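PDB 3I47: enoyl CoA hydratase/isomerase (Crotonase) from Legionella pneumophila subsp. pneumophila, which probably hydrates enoyl-CoA thioesters, or isomerises related acyl-CoA substrates, as a member of the enoyl-CoA hydratase/isomerase (crotonase) family. Local coordinates for residues 243-246 / 247-250; 9-13 / 14-18. All coordinates share one frame; numbering follows the deposited sequence.

Contact 1 of 2, residues 243-246 / 247-250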
ATOM      1  N   GLU A 243     -12.352  13.575  20.620  1.00 15.87           N
ATOM      2  CA  GLU A 243     -10.968  13.129  20.489  1.00 15.42           C
ATOM      3  C   GLU A 243      -9.952  14.270  20.624  1.00 15.45           C
ATOM      4  O   GLU A 243      -8.916  14.109  21.280  1.00 15.52           O
ATOM      5  CB  GLU A 243     -10.766  12.387  19.167  1.00 15.60           C
ATOM      6  CG  GLU A 243      -9.409  11.738  19.052  1.00 16.43           C
ATOM      7  CD  GLU A 243      -9.209  11.103  17.705  1.00 16.04           C
ATOM      8  OE1 GLU A 243      -8.889  11.847  16.754  1.00 16.47           O
ATOM      9  OE2 GLU A 243      -9.360   9.866  17.597  1.00 16.60           O
ATOM     10  N   GLY A 244     -10.253  15.413  20.007  1.00 15.65           N
ATOM     11  CA  GLY A 244      -9.373  16.579  20.087  1.00 14.80           C
ATOM     12  C   GLY A 244      -9.299  17.095  21.518  1.00 15.18           C
ATOM     13  O   GLY A 244      -8.224  17.418  22.023  1.00 15.31           O
ATOM     14  N   GLN A 245     -10.448  17.141  22.190  1.00 15.71           N
ATOM     15  CA  GLN A 245     -10.470  17.573  23.581  1.00 16.18           C
ATOM     16  C   GLN A 245      -9.699  16.625  24.497  1.00 16.76           C
ATOM     17  O   GLN A 245      -8.983  17.069  25.393  1.00 17.39           O
ATOM     18  CB  GLN A 245     -11.913  17.757  24.068  1.00 16.13           C
ATOM     19  CG  GLN A 245     -12.555  19.002  23.506  1.00 16.87           C
ATOM     20  CD  GLN A 245     -11.989  20.272  24.142  1.00 16.90           C
ATOM     21  OE1 GLN A 245     -12.013  20.428  25.370  1.00 17.42           O
ATOM     22  NE2 GLN A 245     -11.478  21.188  23.309  1.00 16.31           N
ATOM     23  N   GLU A 246      -9.837  15.322  24.254  1.00 16.82           N
ATOM     24  CA  GLU A 246      -9.086  14.320  24.995  1.00 17.72           C
ATOM     25  C   GLU A 246      -7.593  14.464  24.756  1.00 17.20           C
ATOM     26  O   GLU A 246      -6.803  14.404  25.690  1.00 17.32           O
ATOM     27  CB  GLU A 246      -9.572  12.908  24.639  1.00 19.15           C
ATOM     28  CG  GLU A 246      -8.665  11.774  25.105  1.00 25.96           C
ATOM     29  CD  GLU A 246      -8.610  11.589  26.616  1.00 21.29           C
ATOM     30  OE1 GLU A 246      -9.403  12.218  27.366  1.00 26.53           O
ATOM     31  OE2 GLU A 246      -7.753  10.797  27.061  1.00 26.42           O
ATOM     32  N   GLY A 247      -7.210  14.683  23.498  1.00 16.93           N
ATOM     33  CA  GLY A 247      -5.810  14.797  23.159  1.00 16.81           C
ATOM     34  C   GLY A 247      -5.160  16.005  23.797  1.00 17.07           C
ATOM     35  O   GLY A 247      -4.036  15.931  24.287  1.00 17.66           O
ATOM     36  N   LEU A 248      -5.889  17.119  23.807  1.00 17.18           N
ATOM     37  CA  LEU A 248      -5.391  18.354  24.398  1.00 17.64           C
ATOM     38  C   LEU A 248      -5.276  18.224  25.912  1.00 18.64           C
ATOM     39  O   LEU A 248      -4.264  18.606  26.495  1.00 18.72           O
ATOM     40  CB  LEU A 248      -6.281  19.536  24.013  1.00 17.22           C
ATOM     41  CG  LEU A 248      -6.096  19.999  22.564  1.00 14.78           C
ATOM     42  CD1 LEU A 248      -7.305  20.800  22.085  1.00 17.35           C
ATOM     43  CD2 LEU A 248      -4.790  20.792  22.409  1.00 17.61           C
ATOM     44  N   LYS A 249      -6.306  17.648  26.531  1.00 19.98           N
ATOM     45  CA  LYS A 249      -6.313  17.429  27.977  1.00 22.61           C
ATOM     46  C   LYS A 249      -5.134  16.541  28.385  1.00 23.15           C
ATOM     47  O   LYS A 249      -4.392  16.880  29.306  1.00 23.74           O
ATOM     48  CB  LYS A 249      -7.629  16.795  28.418  1.00 24.58           C
ATOM     49  CG  LYS A 249      -7.917  16.953  29.904  1.00 36.00           C
ATOM     50  CD  LYS A 249      -8.461  15.674  30.508  1.00 28.18           C
ATOM     51  CE  LYS A 249      -9.826  15.299  29.961  1.00 36.27           C
ATOM     52  NZ  LYS A 249     -10.089  13.856  30.200  1.00 30.38           N
ATOM     53  N   ALA A 250      -4.951  15.427  27.675  1.00 23.15           N
ATOM     54  CA  ALA A 250      -3.861  14.495  27.959  1.00 23.28           C
ATOM     55  C   ALA A 250      -2.503  15.172  27.829  1.00 23.81           C
ATOM     56  O   ALA A 250      -1.631  14.998  28.675  1.00 23.80           O
ATOM     57  CB  ALA A 250      -3.944  13.272  27.045  1.00 23.22           C
TER

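Contact 2 of 2, residues 9-13 / 14-18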
ATOM      1  N   GLU A   9      -3.244 -12.002  10.134  1.00 20.53           N
ATOM      2  CA  GLU A   9      -3.300 -11.911  11.594  1.00 21.87           C
ATOM      3  C   GLU A   9      -3.335 -10.459  12.044  1.00 21.78           C
ATOM      4  O   GLU A   9      -2.928  -9.566  11.298  1.00 21.00           O
ATOM      5  CB  GLU A   9      -2.140 -12.666  12.260  1.00 24.15           C
ATOM      6  CG  GLU A   9      -0.770 -11.996  12.198  1.00 41.35           C
ATOM      7  CD  GLU A   9       0.259 -12.687  13.090  1.00 26.11           C
ATOM      8  OE1 GLU A   9      -0.043 -12.948  14.277  1.00 41.72           O
ATOM      9  OE2 GLU A   9       1.379 -12.964  12.608  1.00 41.79           O
ATOM     10  N   ILE A  10      -3.839 -10.243  13.256  1.00 22.53           N
ATOM     11  CA  ILE A  10      -3.887  -8.914  13.864  1.00 23.79           C
ATOM     12  C   ILE A  10      -2.976  -8.879  15.091  1.00 24.78           C
ATOM     13  O   ILE A  10      -3.066  -9.756  15.958  1.00 25.09           O
ATOM     14  CB  ILE A  10      -5.334  -8.526  14.253  1.00 24.35           C
ATOM     15  CG1 ILE A  10      -6.240  -8.527  13.018  1.00 23.98           C
ATOM     16  CG2 ILE A  10      -5.373  -7.157  14.955  1.00 23.48           C
ATOM     17  CD1 ILE A  10      -7.719  -8.599  13.344  1.00 25.74           C
ATOM     18  N   GLN A  11      -2.083  -7.891  15.139  1.00 24.96           N
ATOM     19  CA  GLN A  11      -1.225  -7.623  16.302  1.00 26.37           C
ATOM     20  C   GLN A  11      -1.347  -6.152  16.695  1.00 27.18           C
ATOM     21  O   GLN A  11      -1.101  -5.295  15.864  1.00 27.01           O
ATOM     22  CB  GLN A  11       0.251  -7.855  15.960  1.00 27.30           C
ATOM     23  CG  GLN A  11       0.686  -9.280  15.666  1.00 40.27           C
ATOM     24  CD  GLN A  11       2.174  -9.363  15.313  1.00 28.61           C
ATOM     25  OE1 GLN A  11       2.969  -8.492  15.682  1.00 40.44           O
ATOM     26  NE2 GLN A  11       2.552 -10.417  14.590  1.00 40.52           N
ATOM     27  N   ASP A  12      -1.683  -5.854  17.953  1.00 28.56           N
ATOM     28  CA  ASP A  12      -1.667  -4.451  18.450  1.00 29.10           C
ATOM     29  C   ASP A  12      -2.264  -3.438  17.441  1.00 26.05           C
ATOM     30  O   ASP A  12      -1.625  -2.425  17.081  1.00 26.52           O
ATOM     31  CB  ASP A  12      -0.235  -4.035  18.872  1.00 32.43           C
ATOM     32  CG  ASP A  12      -0.155  -2.589  19.422  1.00 49.86           C
ATOM     33  OD1 ASP A  12      -1.100  -2.137  20.112  1.00 34.90           O
ATOM     34  OD2 ASP A  12       0.865  -1.901  19.169  1.00 34.78           O
ATOM     35  N   LYS A  13      -3.483  -3.738  16.989  1.00 22.61           N
ATOM     36  CA  LYS A  13      -4.267  -2.896  16.076  1.00 19.91           C
ATOM     37  C   LYS A  13      -3.703  -2.783  14.659  1.00 17.35           C
ATOM     38  O   LYS A  13      -4.165  -1.953  13.868  1.00 17.02           O
ATOM     39  CB  LYS A  13      -4.539  -1.510  16.686  1.00 20.94           C
ATOM     40  CG  LYS A  13      -5.226  -1.602  18.049  1.00 20.62           C
ATOM     41  CD  LYS A  13      -5.724  -0.252  18.533  1.00 23.26           C
ATOM     42  CE  LYS A  13      -6.440  -0.382  19.881  1.00 21.80           C
ATOM     43  NZ  LYS A  13      -7.644  -1.282  19.815  1.00 25.54           N
ATOM     44  N   VAL A  14      -2.743  -3.653  14.340  1.00 16.57           N
ATOM     45  CA  VAL A  14      -2.192  -3.735  12.983  1.00 16.23           C
ATOM     46  C   VAL A  14      -2.646  -5.039  12.313  1.00 16.17           C
ATOM     47  O   VAL A  14      -2.374  -6.136  12.813  1.00 17.21           O
ATOM     48  CB  VAL A  14      -0.643  -3.656  12.989  1.00 16.26           C
ATOM     49  CG1 VAL A  14      -0.097  -3.691  11.566  1.00 18.91           C
ATOM     50  CG2 VAL A  14      -0.172  -2.395  13.685  1.00 19.31           C
ATOM     51  N   GLY A  15      -3.340  -4.916  11.185  1.00 15.26           N
ATOM     52  CA  GLY A  15      -3.725  -6.097  10.396  1.00 15.57           C
ATOM     53  C   GLY A  15      -2.607  -6.416   9.431  1.00 16.15           C
ATOM     54  O   GLY A  15      -2.159  -5.539   8.694  1.00 17.01           O
ATOM     55  N   LEU A  16      -2.142  -7.661   9.453  1.00 16.18           N
ATOM     56  CA  LEU A  16      -0.988  -8.073   8.657  1.00 16.97           C
ATOM     57  C   LEU A  16      -1.409  -9.111   7.628  1.00 16.38           C
ATOM     58  O   LEU A  16      -1.869 -10.193   7.999  1.00 17.75           O
ATOM     59  CB  LEU A  16       0.078  -8.673   9.580  1.00 18.39           C
ATOM     60  CG  LEU A  16       0.609  -7.801  10.720  1.00 22.90           C
ATOM     61  CD1 LEU A  16       1.271  -8.660  11.777  1.00 19.95           C
ATOM     62  CD2 LEU A  16       1.592  -6.810  10.171  1.00 19.06           C
ATOM     63  N   LEU A  17      -1.291  -8.768   6.345  1.00 14.57           N
ATOM     64  CA  LEU A  17      -1.530  -9.723   5.255  1.00 15.02           C
ATOM     65  C   LEU A  17      -0.174 -10.139   4.745  1.00 14.53           C
ATOM     66  O   LEU A  17       0.609  -9.283   4.328  1.00 14.53           O
ATOM     67  CB  LEU A  17      -2.330  -9.082   4.116  1.00 17.00           C
ATOM     68  CG  LEU A  17      -3.845  -8.857   4.193  1.00 19.07           C
ATOM     69  CD1 LEU A  17      -4.224  -7.731   5.148  1.00 18.77           C
ATOM     70  CD2 LEU A  17      -4.364  -8.569   2.796  1.00 18.57           C
ATOM     71  N   THR A  18       0.116 -11.438   4.780  1.00 13.35           N
ATOM     72  CA  THR A  18       1.423 -11.935   4.349  1.00 13.59           C
ATOM     73  C   THR A  18       1.323 -12.907   3.172  1.00 13.38           C
ATOM     74  O   THR A  18       0.792 -14.014   3.313  1.00 13.74           O
ATOM     75  CB  THR A  18       2.173 -12.603   5.528  1.00 13.45           C
ATOM     76  OG1 THR A  18       2.223 -11.690   6.631  1.00 14.24           O
ATOM     77  CG2 THR A  18       3.592 -12.978   5.130  1.00 14.88           C
TER

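Contact 1 of 2, residues 243-246 / 247-250
Glu246 and Lys249, three residues apart on one helix, form the ionic part of this local contact. Glu246 OE1 lies 3.3 Å from Lys249 NZ, a salt bridge whose hydrogen bond is weak. Both side chains start with CG anti to the backbone N (chi1 167° for Glu246, -161° for Lys249), and bends further out bring the two charged ends together. Lysine suits this exposed position of the helix, because its long, flexible chain bends at chi2 and chi3 to bring NZ beside the glutamate carboxylate. The other oxygen of that carboxylate, Glu246 OE2, accepts a hydrogen bond from Asn258 N, so the glutamate links its helix to the C-terminal tail.

The backbone bonds are those of a regular alpha-helix, each amide reaching the carbonyl four residues back. Gly247 N lies 2.9 Å from Glu243 O, and Leu248 N, Lys249 N and Ala250 N repeat the pattern with Gly244 O, Gln245 O and Glu246 O.

Side-chain carbons pack on carbonyls of the preceding turn in the routine helical way: Leu248 CG rests 3.4 Å from Gly244 O, and Ala250 CB 3.4 Å from Glu246 O. No hydrophobic contact between side chains carries this pair of segments. The small methyl of Ala250 fits the buried side, where it meets Pro257.

Glu243 turns its carboxylate to the start of helix 205-218, accepting hydrogen bonds from Glu206 N and Ala207 N, and it also pairs with Lys238 of helix 225-240. Gln245 NE2 donates to Arg239 O at the end of that same helix. Helix 242-253 is thereby tied to the two helices before it and to the tail that follows it.

Contact 2 of 2, residues 9-13 / 14-18
Leu16 packs against Glu9 and Gln11 on one face of a two-stranded hairpin. Its CD1 methyl lies 3.6 Å from Gln11 NE2 and 3.9 Å from Glu9 CG, meeting the amide end of one polar side chain and the aliphatic stem of the other. Gln11 reaches the leucine at an angle, with CD and NE2 against CD1. Glu9 comes alongside: a chi1 of 75° tucks its CG over the main chain, and the stem lies along the leucine. A weak hydrogen bond from Gln11 NE2 to Glu9 OE2 joins the two polar ends.

The backbone ladder fixes this register. Glu9 and Leu16 form an antiparallel hydrogen-bonded pair, with Leu16 N 2.8 Å from Glu9 O and Glu9 N 3.1 Å from Leu16 O. Gln11 and Val14 make the next such pair, closing the turn. Leu16 N lies nearly on the line of the Glu9 C=O (175°), whereas Val14 N sits above the Gln11 carbonyl plane. Between the pairs Ile10 faces Gly15, and Ile10 CA makes a CH···O contact of 3.3 Å to Val14 O.

The type I' turn needs left-handed backbone angles at both corners, Asp12 and Lys13; aspartate tolerates them better than most non-glycine residues. Asp12 reaches Ser198 and Ser201 only weakly. Farther out, Val14 touches Ala197 and Leu16 touches Leu194 of helix 189-201, and both touch Val53, a largely apolar setting that suits branched aliphatic residues. Gly15 shares backbone hydrogen bonds with Val51 and Val53.

The arrangement is a tight two-residue beta hairpin: strand 6-11 is the antiparallel edge strand, and strand 14-19 joins the hairpin to the parallel strands of the crotonase-fold sheet.

How the contacts relate
Contact 1 lies on the surface, its centre about 30 Å from the centre of the chain, whereas contact 2 is partly buried, its centre about 14 Å from that point. They share no helix or strand: 243-250 is part of one C-terminal helix, and 9-18 belongs to the N-terminal hairpin of the main sheet. Their nearest atoms are about 11 Å apart. The chemistry follows the setting. On the helix, charged side chains pair with one another and with backbone amides at a helix start and in the C-terminal tail. In the hairpin, backbone bonds pair the strands, Val14 and Leu16 of the inner strand face helix 189-201, and the outer strand carries the polar Glu9 and Gln11 on the same face.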